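Local structure of RagA protein (Porphyromonas gingivalis, 6SLN) at residues 966-974 with 978-986. The protein is an outer-membrane beta-barrel receptor of the TonB-dependent family that binds a peptide and probably imports such substrates across the outer membrane. Numbering follows the deposited sequence.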
ATOM      1  N   LYS A 966     -24.442 -10.676 -40.654  1.00 60.29           N
ATOM      2  CA  LYS A 966     -24.340 -12.109 -40.903  1.00 58.50           C
ATOM      3  C   LYS A 966     -23.226 -12.741 -40.076  1.00 54.09           C
ATOM      4  O   LYS A 966     -22.822 -13.878 -40.349  1.00 56.69           O
ATOM      5  CB  LYS A 966     -24.149 -12.396 -42.398  1.00 62.38           C
ATOM      6  CG  LYS A 966     -22.731 -12.180 -42.961  1.00 77.17           C
ATOM      7  CD  LYS A 966     -22.543 -12.831 -44.364  1.00 85.89           C
ATOM      8  CE  LYS A 966     -21.085 -13.313 -44.603  1.00 85.52           C
ATOM      9  NZ  LYS A 966     -20.649 -13.380 -46.044  1.00 79.33           N
ATOM     10  N   TYR A 967     -22.722 -12.022 -39.069  1.00 43.32           N
ATOM     11  CA  TYR A 967     -21.692 -12.565 -38.195  1.00 43.92           C
ATOM     12  C   TYR A 967     -22.274 -13.667 -37.318  1.00 51.43           C
ATOM     13  O   TYR A 967     -23.216 -13.431 -36.564  1.00 57.91           O
ATOM     14  CB  TYR A 967     -21.090 -11.468 -37.325  1.00 41.18           C
ATOM     15  CG  TYR A 967     -19.888 -11.965 -36.574  1.00 40.34           C
ATOM     16  CD1 TYR A 967     -18.774 -12.402 -37.261  1.00 40.44           C
ATOM     17  CD2 TYR A 967     -19.865 -12.027 -35.185  1.00 50.87           C
ATOM     18  CE1 TYR A 967     -17.656 -12.872 -36.599  1.00 50.37           C
ATOM     19  CE2 TYR A 967     -18.738 -12.506 -34.506  1.00 56.73           C
ATOM     20  CZ  TYR A 967     -17.636 -12.931 -35.226  1.00 54.30           C
ATOM     21  OH  TYR A 967     -16.505 -13.408 -34.597  1.00 52.63           O
ATOM     22  N   LYS A 968     -21.695 -14.859 -37.395  1.00 54.32           N
ATOM     23  CA  LYS A 968     -22.207 -16.027 -36.685  1.00 46.86           C
ATOM     24  C   LYS A 968     -21.749 -16.096 -35.235  1.00 45.97           C
ATOM     25  O   LYS A 968     -22.014 -17.105 -34.567  1.00 51.55           O
ATOM     26  CB  LYS A 968     -21.800 -17.313 -37.422  1.00 48.48           C
ATOM     27  CG  LYS A 968     -22.324 -17.407 -38.862  1.00 43.64           C
ATOM     28  CD  LYS A 968     -21.381 -18.192 -39.771  1.00 52.58           C
ATOM     29  CE  LYS A 968     -21.224 -17.509 -41.154  1.00 61.01           C
ATOM     30  NZ  LYS A 968     -20.820 -16.030 -41.129  1.00 51.80           N
ATOM     31  N   GLY A 969     -21.077 -15.063 -34.726  1.00 44.41           N
ATOM     32  CA  GLY A 969     -20.870 -14.904 -33.301  1.00 43.58           C
ATOM     33  C   GLY A 969     -21.876 -13.947 -32.669  1.00 39.10           C
ATOM     34  O   GLY A 969     -22.810 -13.455 -33.305  1.00 41.83           O
ATOM     35  N   PHE A 970     -21.659 -13.660 -31.391  1.00 38.28           N
ATOM     36  CA  PHE A 970     -22.672 -12.919 -30.646  1.00 46.18           C
ATOM     37  C   PHE A 970     -22.746 -11.465 -31.099  1.00 49.51           C
ATOM     38  O   PHE A 970     -23.836 -10.925 -31.326  1.00 49.69           O
ATOM     39  CB  PHE A 970     -22.380 -12.997 -29.150  1.00 47.82           C
ATOM     40  CG  PHE A 970     -22.705 -14.329 -28.537  1.00 48.91           C
ATOM     41  CD1 PHE A 970     -21.777 -15.362 -28.563  1.00 39.19           C
ATOM     42  CD2 PHE A 970     -23.940 -14.543 -27.915  1.00 46.62           C
ATOM     43  CE1 PHE A 970     -22.074 -16.588 -27.976  1.00 39.73           C
ATOM     44  CE2 PHE A 970     -24.238 -15.754 -27.334  1.00 37.63           C
ATOM     45  CZ  PHE A 970     -23.304 -16.782 -27.369  1.00 40.10           C
ATOM     46  N   ASP A 971     -21.606 -10.817 -31.226  1.00 48.13           N
ATOM     47  CA  ASP A 971     -21.591  -9.389 -31.525  1.00 52.80           C
ATOM     48  C   ASP A 971     -20.552  -9.089 -32.606  1.00 52.16           C
ATOM     49  O   ASP A 971     -19.342  -9.252 -32.369  1.00 52.50           O
ATOM     50  CB  ASP A 971     -21.305  -8.584 -30.247  1.00 39.56           C
ATOM     51  CG  ASP A 971     -21.483  -7.082 -30.441  1.00 41.98           C
ATOM     52  OD1 ASP A 971     -21.818  -6.643 -31.574  1.00 37.80           O
ATOM     53  OD2 ASP A 971     -21.274  -6.332 -29.452  1.00 43.97           O
ATOM     54  N   PRO A 972     -20.977  -8.646 -33.794  1.00 39.12           N
ATOM     55  CA  PRO A 972     -19.987  -8.251 -34.809  1.00 56.63           C
ATOM     56  C   PRO A 972     -19.111  -7.088 -34.356  1.00 55.90           C
ATOM     57  O   PRO A 972     -17.969  -6.976 -34.811  1.00 53.60           O
ATOM     58  CB  PRO A 972     -20.849  -7.898 -36.033  1.00 59.09           C
ATOM     59  CG  PRO A 972     -22.221  -7.607 -35.492  1.00 49.06           C
ATOM     60  CD  PRO A 972     -22.363  -8.377 -34.210  1.00 39.55           C
ATOM     61  N   GLU A 973     -19.589  -6.241 -33.441  1.00 54.17           N
ATOM     62  CA  GLU A 973     -18.760  -5.156 -32.930  1.00 51.96           C
ATOM     63  C   GLU A 973     -17.689  -5.638 -31.964  1.00 47.83           C
ATOM     64  O   GLU A 973     -16.695  -4.937 -31.755  1.00 46.63           O
ATOM     65  CB  GLU A 973     -19.630  -4.106 -32.237  1.00 51.67           C
ATOM     66  CG  GLU A 973     -18.914  -2.797 -31.896  1.00 52.69           C
ATOM     67  CD  GLU A 973     -19.881  -1.729 -31.414  1.00 57.54           C
ATOM     68  OE1 GLU A 973     -19.443  -0.636 -30.990  1.00 61.92           O
ATOM     69  OE2 GLU A 973     -21.099  -1.988 -31.464  1.00 60.91           O
ATOM     70  N   ALA A 974     -17.853  -6.811 -31.373  1.00 43.00           N
ATOM     71  CA  ALA A 974     -17.049  -7.168 -30.209  1.00 40.06           C
ATOM     72  C   ALA A 974     -15.730  -7.796 -30.649  1.00 39.52           C
ATOM     73  O   ALA A 974     -15.472  -8.986 -30.479  1.00 40.58           O
ATOM     74  CB  ALA A 974     -17.830  -8.091 -29.285  1.00 35.23           C
ATOM     75  N   VAL A 978      -9.929 -10.644 -34.375  1.00 48.80           N
ATOM     76  CA  VAL A 978     -10.543 -11.876 -33.901  1.00 51.13           C
ATOM     77  C   VAL A 978     -11.618 -11.519 -32.895  1.00 50.13           C
ATOM     78  O   VAL A 978     -11.398 -10.708 -31.992  1.00 53.23           O
ATOM     79  CB  VAL A 978      -9.509 -12.837 -33.283  1.00 45.80           C
ATOM     80  CG1 VAL A 978      -8.753 -12.158 -32.169  1.00 37.05           C
ATOM     81  CG2 VAL A 978     -10.196 -14.072 -32.779  1.00 45.43           C
ATOM     82  N   GLY A 979     -12.821 -12.087 -33.105  1.00 54.05           N
ATOM     83  CA  GLY A 979     -13.826 -12.166 -32.061  1.00 41.93           C
ATOM     84  C   GLY A 979     -13.606 -13.457 -31.307  1.00 35.73           C
ATOM     85  O   GLY A 979     -13.472 -14.522 -31.910  1.00 42.65           O
ATOM     86  N   LYS A 980     -13.498 -13.360 -29.984  1.00 48.23           N
ATOM     87  CA  LYS A 980     -13.265 -14.552 -29.181  1.00 53.38           C
ATOM     88  C   LYS A 980     -13.773 -14.312 -27.768  1.00 50.04           C
ATOM     89  O   LYS A 980     -13.476 -13.270 -27.178  1.00 49.09           O
ATOM     90  CB  LYS A 980     -11.778 -14.919 -29.167  1.00 52.96           C
ATOM     91  CG  LYS A 980     -10.868 -13.758 -28.816  1.00 45.09           C
ATOM     92  CD  LYS A 980      -9.477 -14.219 -28.425  1.00 34.83           C
ATOM     93  CE  LYS A 980      -8.634 -13.024 -27.924  1.00 36.61           C
ATOM     94  NZ  LYS A 980      -7.146 -13.203 -28.105  1.00 35.93           N
ATOM     95  N   ASN A 981     -14.513 -15.290 -27.235  1.00 40.36           N
ATOM     96  CA  ASN A 981     -15.216 -15.195 -25.961  1.00 37.85           C
ATOM     97  C   ASN A 981     -15.699 -13.772 -25.690  1.00 41.99           C
ATOM     98  O   ASN A 981     -15.287 -13.136 -24.709  1.00 39.29           O
ATOM     99  CB  ASN A 981     -14.340 -15.698 -24.806  1.00 40.69           C
ATOM    100  CG  ASN A 981     -15.129 -15.823 -23.495  1.00 45.55           C
ATOM    101  OD1 ASN A 981     -16.315 -16.175 -23.496  1.00 38.53           O
ATOM    102  ND2 ASN A 981     -14.481 -15.511 -22.385  1.00 48.54           N
ATOM    103  N   GLN A 982     -16.571 -13.266 -26.555  1.00 41.71           N
ATOM    104  CA  GLN A 982     -16.996 -11.882 -26.448  1.00 42.55           C
ATOM    105  C   GLN A 982     -17.830 -11.649 -25.195  1.00 46.96           C
ATOM    106  O   GLN A 982     -18.651 -12.485 -24.805  1.00 44.45           O
ATOM    107  CB  GLN A 982     -17.795 -11.477 -27.681  1.00 42.05           C
ATOM    108  CG  GLN A 982     -17.127 -11.813 -28.995  1.00 39.18           C
ATOM    109  CD  GLN A 982     -18.095 -11.669 -30.158  1.00 45.61           C
ATOM    110  OE1 GLN A 982     -19.213 -12.196 -30.120  1.00 50.48           O
ATOM    111  NE2 GLN A 982     -17.678 -10.947 -31.194  1.00 39.09           N
ATOM    112  N   TYR A 983     -17.579 -10.519 -24.542  1.00 50.70           N
ATOM    113  CA  TYR A 983     -18.567  -9.906 -23.668  1.00 47.53           C
ATOM    114  C   TYR A 983     -19.431  -9.057 -24.595  1.00 49.62           C
ATOM    115  O   TYR A 983     -19.042  -7.939 -24.947  1.00 61.14           O
ATOM    116  CB  TYR A 983     -17.899  -9.074 -22.560  1.00 40.03           C
ATOM    117  CG  TYR A 983     -18.822  -8.695 -21.416  1.00 38.20           C
ATOM    118  CD1 TYR A 983     -20.130  -8.260 -21.660  1.00 32.73           C
ATOM    119  CD2 TYR A 983     -18.395  -8.775 -20.099  1.00 31.61           C
ATOM    120  CE1 TYR A 983     -20.985  -7.915 -20.627  1.00 35.80           C
ATOM    121  CE2 TYR A 983     -19.259  -8.441 -19.043  1.00 45.72           C
ATOM    122  CZ  TYR A 983     -20.558  -8.010 -19.317  1.00 43.13           C
ATOM    123  OH  TYR A 983     -21.431  -7.667 -18.295  1.00 39.52           O
ATOM    124  N   PRO A 984     -20.575  -9.558 -25.049  1.00 47.82           N
ATOM    125  CA  PRO A 984     -21.304  -8.862 -26.120  1.00 45.51           C
ATOM    126  C   PRO A 984     -21.818  -7.510 -25.650  1.00 44.88           C
ATOM    127  O   PRO A 984     -22.051  -7.290 -24.460  1.00 49.26           O
ATOM    128  CB  PRO A 984     -22.464  -9.813 -26.438  1.00 49.80           C
ATOM    129  CG  PRO A 984     -22.128 -11.129 -25.731  1.00 42.26           C
ATOM    130  CD  PRO A 984     -21.274 -10.768 -24.578  1.00 40.53           C
ATOM    131  N   ASN A 985     -21.974  -6.585 -26.591  1.00 37.54           N
ATOM    132  CA  ASN A 985     -22.684  -5.361 -26.256  1.00 44.24           C
ATOM    133  C   ASN A 985     -24.109  -5.703 -25.854  1.00 51.96           C
ATOM    134  O   ASN A 985     -24.627  -6.786 -26.142  1.00 54.36           O
ATOM    135  CB  ASN A 985     -22.701  -4.377 -27.425  1.00 54.44           C
ATOM    136  CG  ASN A 985     -21.422  -3.560 -27.519  1.00 61.86           C
ATOM    137  OD1 ASN A 985     -21.102  -2.765 -26.631  1.00 62.01           O
ATOM    138  ND2 ASN A 985     -20.683  -3.757 -28.605  1.00 63.01           N
ATOM    139  N   SER A 986     -24.746  -4.772 -25.166  1.00 53.86           N
ATOM    140  CA  SER A 986     -26.023  -5.053 -24.541  1.00 41.81           C
ATOM    141  C   SER A 986     -27.139  -4.314 -25.258  1.00 43.96           C
ATOM    142  O   SER A 986     -26.910  -3.383 -26.036  1.00 50.50           O
ATOM    143  CB  SER A 986     -25.999  -4.660 -23.069  1.00 41.55           C
ATOM    144  OG  SER A 986     -25.456  -3.363 -22.929  1.00 50.78           O
TER
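The side-chain amide of Gln-982 reads the backbone of the turn formed by Asp-971 to Ala-974. Its OE1 accepts from Asp-971 N at 3.0 Å in a fairly straight bond (157° at the hydrogen), while NE2 donates to Ala-974 O, also at 3.0 Å, from above the carbonyl plane; these two bonds hold the turn at both ends. NE2 also lies 2.7 Å from Asp-971 O, but the angle at the hydrogen is poor and the bond is weak. The same carbonyl oxygen accepts from Ala-974 N, which closes this type I turn. With chi2 at 167° the glutamine chain is extended beyond CG, which carries the amide to the turn.

Carboxylate bonds make up the second group. Asp-971 OD2 takes two donors from Asn-985: ND2 at 2.8 Å on the syn lone pair, and the backbone N on the anti side. Asn-985 ND2 also bonds Thr-133 O, tying the pair to a further loop. OD1 accepts from Glu-973 N at 2.9 Å, closing an Asx turn, and is met from above the carboxylate plane. These bonds limit rotation of the carboxylate, and Arg-928, salt-bridged to OD1 and to Glu-973 OE2, would be expected to stabilise its negative charge.

Apolar packing is modest: Phe-970 CB lies 3.9 Å from Pro-984 CG, and Ala-974 CB 3.7 Å from Gln-982 CB. Tyr-967 CE2 makes van der Waals contact with Gln-982 NE2, ring and amide planes 51° apart.

All the touching residues are buried, within the loop joining adjacent antiparallel barrel strands 951-964 and 986-996. Lys-980 of this loop hydrogen-bonds the bound peptide. Phe-970 and Pro-984 pack on Thr-391 of helix 390-396; Tyr-967 packs against strand 857-873 and also touches Glu-922 of strand 921-937, on which Pro-972 rests.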